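Local coordinates for esterase (Staphylococcus aureus subsp. aureus USA300_TCH1516, PDB 3D7R), which probably hydrolyses ester bonds, as a putative esterase of the alpha/beta hydrolase fold whose natural substrate is not established, at residues 77-82 and 86-91; 100-105 and 176-181; 129-134 and 151-156. One frame throughout, in Å; residues are numbered along the deposited sequence.

Contact 1 of 3, residues 77-82 and 86-91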
loop_
_atom_site.group_PDB
_atom_site.type_symbol
_atom_site.label_atom_id
_atom_site.label_comp_id
_atom_site.label_asym_id
_atom_site.label_seq_id
_atom_site.Cartn_x
_atom_site.Cartn_y
_atom_site.Cartn_z
ATOM N N GLU A 77 -9.553 17.422 3.939
ATOM C CA GLU A 77 -10.722 17.200 4.795
ATOM C C GLU A 77 -10.319 16.253 5.913
ATOM O O GLU A 77 -9.807 15.159 5.647
ATOM C CB GLU A 77 -11.864 16.577 3.984
ATOM C CG GLU A 77 -12.416 17.511 2.948
ATOM C CD GLU A 77 -13.493 16.888 2.077
ATOM O OE1 GLU A 77 -13.899 15.742 2.327
ATOM O OE2 GLU A 77 -13.939 17.554 1.122
ATOM N N LYS A 78 -10.518 16.662 7.156
ATOM C CA LYS A 78 -10.080 15.824 8.261
ATOM C C LYS A 78 -11.325 15.195 8.864
ATOM O O LYS A 78 -12.006 15.812 9.678
ATOM C CB LYS A 78 -9.271 16.630 9.298
ATOM C CG LYS A 78 -8.053 17.344 8.742
ATOM C CD LYS A 78 -7.381 18.192 9.810
ATOM C CE LYS A 78 -6.072 18.760 9.308
ATOM N NZ LYS A 78 -5.341 19.583 10.343
ATOM N N LEU A 79 -11.644 13.987 8.421
ATOM C CA LEU A 79 -12.916 13.358 8.765
ATOM C C LEU A 79 -12.737 12.146 9.673
ATOM O O LEU A 79 -11.629 11.750 9.974
ATOM C CB LEU A 79 -13.655 12.929 7.483
ATOM C CG LEU A 79 -13.838 14.004 6.409
ATOM C CD1 LEU A 79 -14.435 13.426 5.153
ATOM C CD2 LEU A 79 -14.725 15.127 6.945
ATOM N N SER A 80 -13.853 11.560 10.103
ATOM C CA SER A 80 -13.808 10.299 10.811
ATOM C C SER A 80 -14.937 9.392 10.355
ATOM O O SER A 80 -15.953 9.854 9.837
ATOM C CB SER A 80 -13.849 10.509 12.326
ATOM O OG SER A 80 -15.072 11.081 12.685
ATOM N N LEU A 81 -14.727 8.095 10.518
ATOM C CA LEU A 81 -15.744 7.107 10.219
ATOM C C LEU A 81 -15.702 6.119 11.362
ATOM O O LEU A 81 -14.713 5.390 11.527
ATOM C CB LEU A 81 -15.453 6.429 8.874
ATOM C CG LEU A 81 -16.506 5.483 8.283
ATOM C CD1 LEU A 81 -17.834 6.200 8.008
ATOM C CD2 LEU A 81 -15.976 4.829 7.009
ATOM N N ASP A 82 -16.743 6.138 12.196
ATOM C CA ASP A 82 -16.797 5.275 13.373
ATOM C C ASP A 82 -15.543 5.433 14.243
ATOM O O ASP A 82 -14.929 4.434 14.621
ATOM C CB ASP A 82 -16.912 3.805 12.938
ATOM C CG ASP A 82 -18.132 3.536 12.059
ATOM O OD1 ASP A 82 -19.151 4.232 12.238
ATOM O OD2 ASP A 82 -18.075 2.620 11.203
ATOM N N VAL A 86 -10.162 9.560 8.915
ATOM C CA VAL A 86 -10.065 9.482 7.453
ATOM C C VAL A 86 -9.739 10.878 6.913
ATOM O O VAL A 86 -10.490 11.829 7.136
ATOM C CB VAL A 86 -11.349 8.944 6.770
ATOM C CG1 VAL A 86 -11.141 8.856 5.242
ATOM C CG2 VAL A 86 -11.736 7.554 7.302
ATOM N N PHE A 87 -8.612 11.006 6.227
ATOM C CA PHE A 87 -8.270 12.264 5.557
ATOM C C PHE A 87 -8.682 12.189 4.092
ATOM O O PHE A 87 -8.536 11.145 3.465
ATOM C CB PHE A 87 -6.763 12.526 5.668
ATOM C CG PHE A 87 -6.306 12.704 7.082
ATOM C CD1 PHE A 87 -6.330 13.970 7.672
ATOM C CD2 PHE A 87 -5.880 11.599 7.840
ATOM C CE1 PHE A 87 -5.933 14.143 9.017
ATOM C CE2 PHE A 87 -5.465 11.765 9.167
ATOM C CZ PHE A 87 -5.503 13.028 9.759
ATOM N N ARG A 88 -9.198 13.290 3.545
ATOM C CA ARG A 88 -9.453 13.351 2.111
ATOM C C ARG A 88 -8.709 14.532 1.523
ATOM O O ARG A 88 -8.710 15.620 2.103
ATOM C CB ARG A 88 -10.946 13.476 1.843
ATOM C CG ARG A 88 -11.747 12.262 2.334
ATOM C CD ARG A 88 -13.044 12.138 1.552
ATOM N NE ARG A 88 -14.007 11.236 2.182
ATOM C CZ ARG A 88 -15.159 10.888 1.624
ATOM N NH1 ARG A 88 -15.466 11.342 0.418
ATOM N NH2 ARG A 88 -15.998 10.085 2.276
ATOM N N PHE A 89 -8.066 14.300 0.386
ATOM C CA PHE A 89 -7.396 15.343 -0.356
ATOM C C PHE A 89 -8.173 15.547 -1.647
ATOM O O PHE A 89 -8.486 14.574 -2.349
ATOM C CB PHE A 89 -5.979 14.934 -0.776
ATOM C CG PHE A 89 -5.073 14.505 0.359
ATOM C CD1 PHE A 89 -3.994 15.298 0.735
ATOM C CD2 PHE A 89 -5.274 13.281 1.005
ATOM C CE1 PHE A 89 -3.142 14.901 1.771
ATOM C CE2 PHE A 89 -4.437 12.859 2.023
ATOM C CZ PHE A 89 -3.356 13.677 2.412
ATOM N N ASN A 90 -8.442 16.807 -1.988
ATOM C CA ASN A 90 -8.960 17.093 -3.313
ATOM C C ASN A 90 -8.410 18.415 -3.832
ATOM O O ASN A 90 -7.954 19.264 -3.053
ATOM C CB ASN A 90 -10.502 16.987 -3.389
ATOM C CG ASN A 90 -11.208 17.781 -2.314
ATOM O OD1 ASN A 90 -11.030 18.995 -2.198
ATOM N ND2 ASN A 90 -12.042 17.103 -1.538
ATOM N N PHE A 91 -8.431 18.569 -5.146
ATOM C CA PHE A 91 -7.840 19.739 -5.796
ATOM C C PHE A 91 -8.845 20.291 -6.817
ATOM O O PHE A 91 -9.511 19.518 -7.529
ATOM C CB PHE A 91 -6.527 19.337 -6.466
ATOM C CG PHE A 91 -5.743 20.502 -7.055
ATOM C CD1 PHE A 91 -5.286 21.529 -6.250
ATOM C CD2 PHE A 91 -5.452 20.535 -8.415
ATOM C CE1 PHE A 91 -4.550 22.600 -6.803
ATOM C CE2 PHE A 91 -4.727 21.602 -8.980
ATOM C CZ PHE A 91 -4.281 22.627 -8.168
#

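Contact 2 of 3, residues 100-105 and 176-181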
loop_
_atom_site.group_PDB
_atom_site.type_symbol
_atom_site.label_atom_id
_atom_site.label_comp_id
_atom_site.label_asym_id
_atom_site.label_seq_id
_atom_site.Cartn_x
_atom_site.Cartn_y
_atom_site.Cartn_z
ATOM N N LEU A 100 -9.113 5.225 -3.092
ATOM C CA LEU A 100 -8.973 4.720 -1.730
ATOM C C LEU A 100 -7.517 4.335 -1.556
ATOM O O LEU A 100 -7.063 3.340 -2.131
ATOM C CB LEU A 100 -9.885 3.496 -1.500
ATOM C CG LEU A 100 -9.847 2.843 -0.111
ATOM C CD1 LEU A 100 -10.002 3.892 1.022
ATOM C CD2 LEU A 100 -10.916 1.753 0.012
ATOM N N TYR A 101 -6.779 5.107 -0.764
ATOM C CA TYR A 101 -5.340 4.871 -0.632
ATOM C C TYR A 101 -4.987 4.138 0.655
ATOM O O TYR A 101 -5.241 4.664 1.746
ATOM C CB TYR A 101 -4.521 6.183 -0.744
ATOM C CG TYR A 101 -3.049 5.880 -0.968
ATOM C CD1 TYR A 101 -2.495 5.897 -2.254
ATOM C CD2 TYR A 101 -2.231 5.516 0.096
ATOM C CE1 TYR A 101 -1.161 5.576 -2.458
ATOM C CE2 TYR A 101 -0.905 5.199 -0.098
ATOM C CZ TYR A 101 -0.380 5.223 -1.375
ATOM O OH TYR A 101 0.933 4.892 -1.554
ATOM N N ILE A 102 -4.366 2.959 0.525
ATOM C CA ILE A 102 -3.973 2.128 1.679
ATOM C C ILE A 102 -2.451 2.249 1.887
ATOM O O ILE A 102 -1.663 1.687 1.121
ATOM C CB ILE A 102 -4.385 0.633 1.487
ATOM C CG1 ILE A 102 -5.862 0.488 1.018
ATOM C CG2 ILE A 102 -4.110 -0.165 2.766
ATOM C CD1 ILE A 102 -6.933 1.185 1.918
ATOM N N HIS A 103 -2.049 2.993 2.917
ATOM C CA HIS A 103 -0.663 3.384 3.075
ATOM C C HIS A 103 0.229 2.236 3.577
ATOM O O HIS A 103 -0.234 1.345 4.300
ATOM C CB HIS A 103 -0.562 4.597 4.000
ATOM C CG HIS A 103 -0.826 4.277 5.441
ATOM N ND1 HIS A 103 0.146 3.779 6.280
ATOM C CD2 HIS A 103 -1.942 4.408 6.196
ATOM C CE1 HIS A 103 -0.355 3.620 7.492
ATOM N NE2 HIS A 103 -1.620 3.998 7.469
ATOM N N GLY A 104 1.500 2.244 3.173
ATOM C CA GLY A 104 2.463 1.241 3.673
ATOM C C GLY A 104 2.905 1.472 5.119
ATOM O O GLY A 104 2.555 2.484 5.748
ATOM N N GLY A 105 3.657 0.523 5.665
ATOM C CA GLY A 105 4.163 0.673 7.041
ATOM C C GLY A 105 4.049 -0.617 7.822
ATOM O O GLY A 105 4.115 -0.614 9.055
ATOM N N ALA A 176 -0.166 -4.925 -0.553
ATOM C CA ALA A 176 -0.696 -6.241 -0.159
ATOM C C ALA A 176 -2.123 -6.130 0.375
ATOM O O ALA A 176 -3.012 -6.886 -0.043
ATOM C CB ALA A 176 0.227 -6.926 0.881
ATOM N N LEU A 177 -2.364 -5.173 1.267
ATOM C CA LEU A 177 -3.717 -4.952 1.807
ATOM C C LEU A 177 -4.708 -4.610 0.686
ATOM O O LEU A 177 -5.812 -5.139 0.641
ATOM C CB LEU A 177 -3.741 -3.813 2.847
ATOM C CG LEU A 177 -3.113 -3.953 4.229
ATOM C CD1 LEU A 177 -3.590 -2.812 5.150
ATOM C CD2 LEU A 177 -3.475 -5.307 4.871
ATOM N N ALA A 178 -4.295 -3.742 -0.227
ATOM C CA ALA A 178 -5.148 -3.330 -1.339
ATOM C C ALA A 178 -5.525 -4.517 -2.222
ATOM O O ALA A 178 -6.707 -4.706 -2.509
ATOM C CB ALA A 178 -4.471 -2.227 -2.157
ATOM N N LEU A 179 -4.541 -5.321 -2.646
ATOM C CA LEU A 179 -4.860 -6.510 -3.462
ATOM C C LEU A 179 -5.731 -7.515 -2.686
ATOM O O LEU A 179 -6.747 -7.996 -3.203
ATOM C CB LEU A 179 -3.587 -7.196 -4.008
ATOM C CG LEU A 179 -3.799 -8.533 -4.743
ATOM C CD1 LEU A 179 -4.715 -8.407 -5.959
ATOM C CD2 LEU A 179 -2.487 -9.172 -5.168
ATOM N N SER A 180 -5.317 -7.855 -1.466
ATOM C CA SER A 180 -6.093 -8.769 -0.626
ATOM C C SER A 180 -7.541 -8.274 -0.402
ATOM O O SER A 180 -8.498 -9.064 -0.418
ATOM C CB SER A 180 -5.368 -8.982 0.706
ATOM O OG SER A 180 -6.180 -9.700 1.604
ATOM N N PHE A 181 -7.704 -6.972 -0.206
ATOM C CA PHE A 181 -9.038 -6.398 -0.019
ATOM C C PHE A 181 -9.903 -6.513 -1.291
ATOM O O PHE A 181 -11.073 -6.859 -1.226
ATOM C CB PHE A 181 -8.958 -4.944 0.483
ATOM C CG PHE A 181 -10.304 -4.234 0.492
ATOM C CD1 PHE A 181 -11.289 -4.602 1.400
ATOM C CD2 PHE A 181 -10.580 -3.218 -0.433
ATOM C CE1 PHE A 181 -12.545 -3.982 1.385
ATOM C CE2 PHE A 181 -11.836 -2.578 -0.440
ATOM C CZ PHE A 181 -12.801 -2.958 0.466
#

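Contact 3 of 3, residues 129-134 and 151-156. With NA (sodium ion), chain E.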
loop_
_atom_site.group_PDB
_atom_site.type_symbol
_atom_site.label_atom_id
_atom_site.label_comp_id
_atom_site.label_asym_id
_atom_site.label_seq_id
_atom_site.Cartn_x
_atom_site.Cartn_y
_atom_site.Cartn_z
ATOM N N GLU A 129 -10.253 12.546 -5.855
ATOM C CA GLU A 129 -10.158 12.767 -4.426
ATOM C C GLU A 129 -9.466 11.563 -3.789
ATOM O O GLU A 129 -9.944 10.421 -3.908
ATOM C CB GLU A 129 -11.543 12.943 -3.815
ATOM C CG GLU A 129 -11.519 13.070 -2.317
ATOM C CD GLU A 129 -12.868 13.472 -1.767
ATOM O OE1 GLU A 129 -13.733 12.577 -1.606
ATOM O OE2 GLU A 129 -13.038 14.680 -1.476
ATOM N N VAL A 130 -8.351 11.815 -3.108
ATOM C CA VAL A 130 -7.589 10.724 -2.482
ATOM C C VAL A 130 -8.047 10.563 -1.037
ATOM O O VAL A 130 -8.080 11.542 -0.272
ATOM C CB VAL A 130 -6.081 10.976 -2.552
ATOM C CG1 VAL A 130 -5.289 9.906 -1.728
ATOM C CG2 VAL A 130 -5.624 10.990 -4.011
ATOM N N VAL A 131 -8.411 9.338 -0.679
ATOM C CA VAL A 131 -8.968 9.056 0.649
ATOM C C VAL A 131 -7.983 8.188 1.438
ATOM O O VAL A 131 -7.631 7.068 1.018
ATOM C CB VAL A 131 -10.360 8.375 0.555
ATOM C CG1 VAL A 131 -10.948 8.130 1.958
ATOM C CG2 VAL A 131 -11.340 9.242 -0.288
ATOM N N LEU A 132 -7.549 8.729 2.570
ATOM C CA LEU A 132 -6.518 8.123 3.418
ATOM C C LEU A 132 -7.102 7.716 4.779
ATOM O O LEU A 132 -7.109 8.514 5.709
ATOM C CB LEU A 132 -5.353 9.118 3.613
ATOM C CG LEU A 132 -4.174 8.729 4.531
ATOM C CD1 LEU A 132 -3.472 7.468 4.029
ATOM C CD2 LEU A 132 -3.187 9.897 4.720
ATOM N N PRO A 133 -7.605 6.466 4.894
ATOM C CA PRO A 133 -8.011 5.912 6.203
ATOM C C PRO A 133 -6.826 5.514 7.100
ATOM O O PRO A 133 -5.893 4.849 6.646
ATOM C CB PRO A 133 -8.823 4.685 5.822
ATOM C CG PRO A 133 -8.213 4.224 4.489
ATOM C CD PRO A 133 -7.827 5.521 3.787
ATOM N N ILE A 134 -6.852 5.945 8.363
ATOM C CA ILE A 134 -5.832 5.521 9.320
ATOM C C ILE A 134 -6.363 4.228 9.972
ATOM O O ILE A 134 -6.957 4.263 11.041
ATOM C CB ILE A 134 -5.510 6.635 10.352
ATOM C CG1 ILE A 134 -5.203 7.972 9.653
ATOM C CG2 ILE A 134 -4.356 6.227 11.268
ATOM C CD1 ILE A 134 -4.102 7.921 8.545
ATOM N N GLN A 151 -13.081 -2.139 4.504
ATOM C CA GLN A 151 -14.435 -2.406 4.000
ATOM C C GLN A 151 -15.395 -1.245 4.273
ATOM O O GLN A 151 -16.131 -0.817 3.378
ATOM C CB GLN A 151 -15.001 -3.698 4.629
ATOM C CG GLN A 151 -16.329 -4.174 4.001
ATOM C CD GLN A 151 -16.144 -4.635 2.547
ATOM O OE1 GLN A 151 -15.309 -5.499 2.260
ATOM N NE2 GLN A 151 -16.932 -4.064 1.628
ATOM N N ARG A 152 -15.393 -0.742 5.511
ATOM C CA ARG A 152 -16.310 0.321 5.890
ATOM C C ARG A 152 -16.050 1.591 5.073
ATOM O O ARG A 152 -17.003 2.197 4.590
ATOM C CB ARG A 152 -16.231 0.635 7.390
ATOM C CG ARG A 152 -16.835 -0.482 8.278
ATOM C CD ARG A 152 -16.732 -0.155 9.786
ATOM N NE ARG A 152 -16.051 -1.232 10.530
ATOM C CZ ARG A 152 -14.915 -1.091 11.222
ATOM N NH1 ARG A 152 -14.300 0.090 11.329
ATOM N NH2 ARG A 152 -14.399 -2.148 11.837
ATOM N N VAL A 153 -14.784 1.994 4.911
ATOM C CA VAL A 153 -14.506 3.210 4.120
ATOM C C VAL A 153 -14.794 2.969 2.639
ATOM O O VAL A 153 -15.348 3.832 1.967
ATOM C CB VAL A 153 -13.092 3.838 4.368
ATOM C CG1 VAL A 153 -11.973 2.928 3.920
ATOM C CG2 VAL A 153 -12.969 5.244 3.694
ATOM N N TYR A 154 -14.464 1.781 2.139
ATOM C CA TYR A 154 -14.795 1.442 0.748
ATOM C C TYR A 154 -16.297 1.542 0.495
ATOM O O TYR A 154 -16.728 2.137 -0.480
ATOM C CB TYR A 154 -14.266 0.063 0.362
ATOM C CG TYR A 154 -14.611 -0.353 -1.070
ATOM C CD1 TYR A 154 -13.901 0.159 -2.154
ATOM C CD2 TYR A 154 -15.631 -1.277 -1.328
ATOM C CE1 TYR A 154 -14.203 -0.211 -3.461
ATOM C CE2 TYR A 154 -15.952 -1.666 -2.658
ATOM C CZ TYR A 154 -15.235 -1.124 -3.710
ATOM O OH TYR A 154 -15.526 -1.510 -5.012
ATOM N N ASP A 155 -17.086 0.969 1.387
ATOM C CA ASP A 155 -18.543 1.043 1.289
ATOM C C ASP A 155 -19.047 2.482 1.284
ATOM O O ASP A 155 -19.912 2.835 0.477
ATOM C CB ASP A 155 -19.188 0.225 2.412
ATOM C CG ASP A 155 -18.990 -1.288 2.211
ATOM O OD1 ASP A 155 -18.588 -1.689 1.109
ATOM O OD2 ASP A 155 -19.236 -2.066 3.146
ATOM N N GLN A 156 -18.504 3.300 2.190
ATOM C CA GLN A 156 -18.785 4.748 2.228
ATOM C C GLN A 156 -18.587 5.405 0.853
ATOM O O GLN A 156 -19.496 6.038 0.345
ATOM C CB GLN A 156 -17.910 5.447 3.285
ATOM C CG GLN A 156 -18.170 6.946 3.424
ATOM C CD GLN A 156 -17.213 7.652 4.396
ATOM O OE1 GLN A 156 -15.996 7.361 4.452
ATOM N NE2 GLN A 156 -17.754 8.618 5.151
HETATM NA NA NA E . -14.760 9.241 4.988
HETATM O O HOH W 1 -16.381 10.414 7.048
#

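Contact 1 of 3, residues 77-82 and 86-91
The side chains of E77 and R88 stand on the same face of the sheet, and their flat ends are turned 30° from each other. E77 OE1 lies against the aliphatic part of R88, 3.8 Å from its CD. It comes no nearer than 4.5 Å to R88 NE and sits well off the guanidinium plane, so any attraction is one of charge alone. R88 forms salt bridges through NH2 with E160 and through NH1 with E129; NE has no hydrogen-bond partner in the model. L79 supplies an apolar branch that slants across the arginine's stem, its CD1 3.7 Å from R88 NE and 4.1 Å from R88 CG. N90 ND2, whose stronger bond is to E129, also donates to E77 OE2 at 3.3 Å, from above the carboxylate plane. On the other face, K78 keeps CG beside its backbone N (chi1 -57°), which brings that methylene to the edge of the F87 ring, 3.8 Å from CE1, before the extended chain leads its amine away. Backbone hydrogen bonds join E77 to R88 in both directions, and L79 to V86 likewise, making an antiparallel beta hairpin at the margin of the mixed alpha/beta hydrolase sheet.

Contact 2 of 3, residues 100-105 and 176-181
The ring of F181 meets L100 obliquely, with CE2 4.5 Å from L100 CD2, a loose touch between apolar groups. The same ring packs edge-to-face with Y154 of helix 143-161, so F181 suits a place where two helices and a strand converge. The second flat group belongs to H103, just past the strand, which starts its side chain away from helix 173-187. Its imidazole is stacked with the ring of Y135. At the edges, ND1 donates to G104 O at 2.8 Å, the acceptor only 14° out of the ring plane, and NE2 is hydrogen-bonded to K137 NZ; both bonds and the stack help to fix the ring's rotation.

The closest packing belongs to I102 and L177, whose side chains run nearly perpendicular to each other. In I102 the CG2 methyl lies anti to the backbone N, and this branch reaches L177, 3.6 Å from CD1 and 3.7 Å from CB. The other branch, through CG1, comes 4.4 Å from A178 CB. A178, small, faces the strand where the axes of strand 100-102 and helix 176-181 approach to 8.7 Å. The branched isoleucine fills both positions at once.

Beyond I102, D171 accepts from G104 N, and G105, with phi 138°, takes a backbone conformation open mainly to glycine. This His-Gly-Gly sequence is consistent with the oxyanion-hole motif of hormone-sensitive-lipase-like relatives. The contact itself seats helix 173-187 on central strand 98-102 of the alpha/beta hydrolase fold.

Contact 3 of 3, residues 129-134 and 151-156
V153 meets strand 129-133 with both of its methyl groups, one for each of two residues. Its CG2 lies 3.9 Å from V131 CG1, the two side chains lying alongside and pointing opposite ways. Its CG1 reaches P133, 4.0 Å from CG, where the proline ring runs across the valine. The torsion explains the division: chi1 of 65° sets CG1 between the backbone N and the carbonyl carbon, and leaves CG2 on the far side from N, directed at V131. V131 and P133, two positions apart, present their side chains on the same face of the strand, so a short branched residue on the helix can span them.

The next shell is mostly apolar. L100, on the neighbouring strand 98-102, touches both P133 and V153, while V86 packs on V131. R88 lies alongside V131 and Q156, its guanidinium engaged in salt bridges to E129 and E160.

Polar groups lie to either side of V153 along the helix: Q156 after it, Q151 before it. Q156 extends its chain with CG anti to the backbone N (chi1 -178°), and its OE1 binds the sodium ion at 2.3 Å. A water 2.9 Å from the sodium accepts a hydrogen bond from Q156 NE2 (3.0 Å). Within the helix, Q151 NE2 donates to D155 OD1, 2.9 Å away, one turn on.

Strand and helix of this beta-alpha-beta crossover thus meet through apolar contacts, which are not directional. The polar chemistry of Q156 is set at their edge, where one amide serves both the sodium, through OE1, and the sodium's water, through NE2.

How the contacts relate
All three contacts draw on one sheet, in which strand 129-133 lies between strands 84-90 and 98-102. Contacts 1 and 3 have centres about 8 Å apart and join directly: N90 ND2 is 2.6 Å from E129 OE2, and V86 CG1 packs 3.4 Å from V131 CG1. The sodium of contact 3 lies about 3 Å from the R88 side chain of contact 1, an unusual neighbour for a cation, so the ion's identity is open to some doubt. Contacts 2 and 3, centres about 11 Å apart, share the sheet bond Y101 N to V131 O (2.8 Å), and F181 CE1 packs 3.3 Å from Q151 OE1. Contacts 1 and 2, centres about 17 Å apart, do not touch, their nearest atoms about 7 Å apart. Contact 2 carries the loop that would form the oxyanion hole if the protein works as its relatives do.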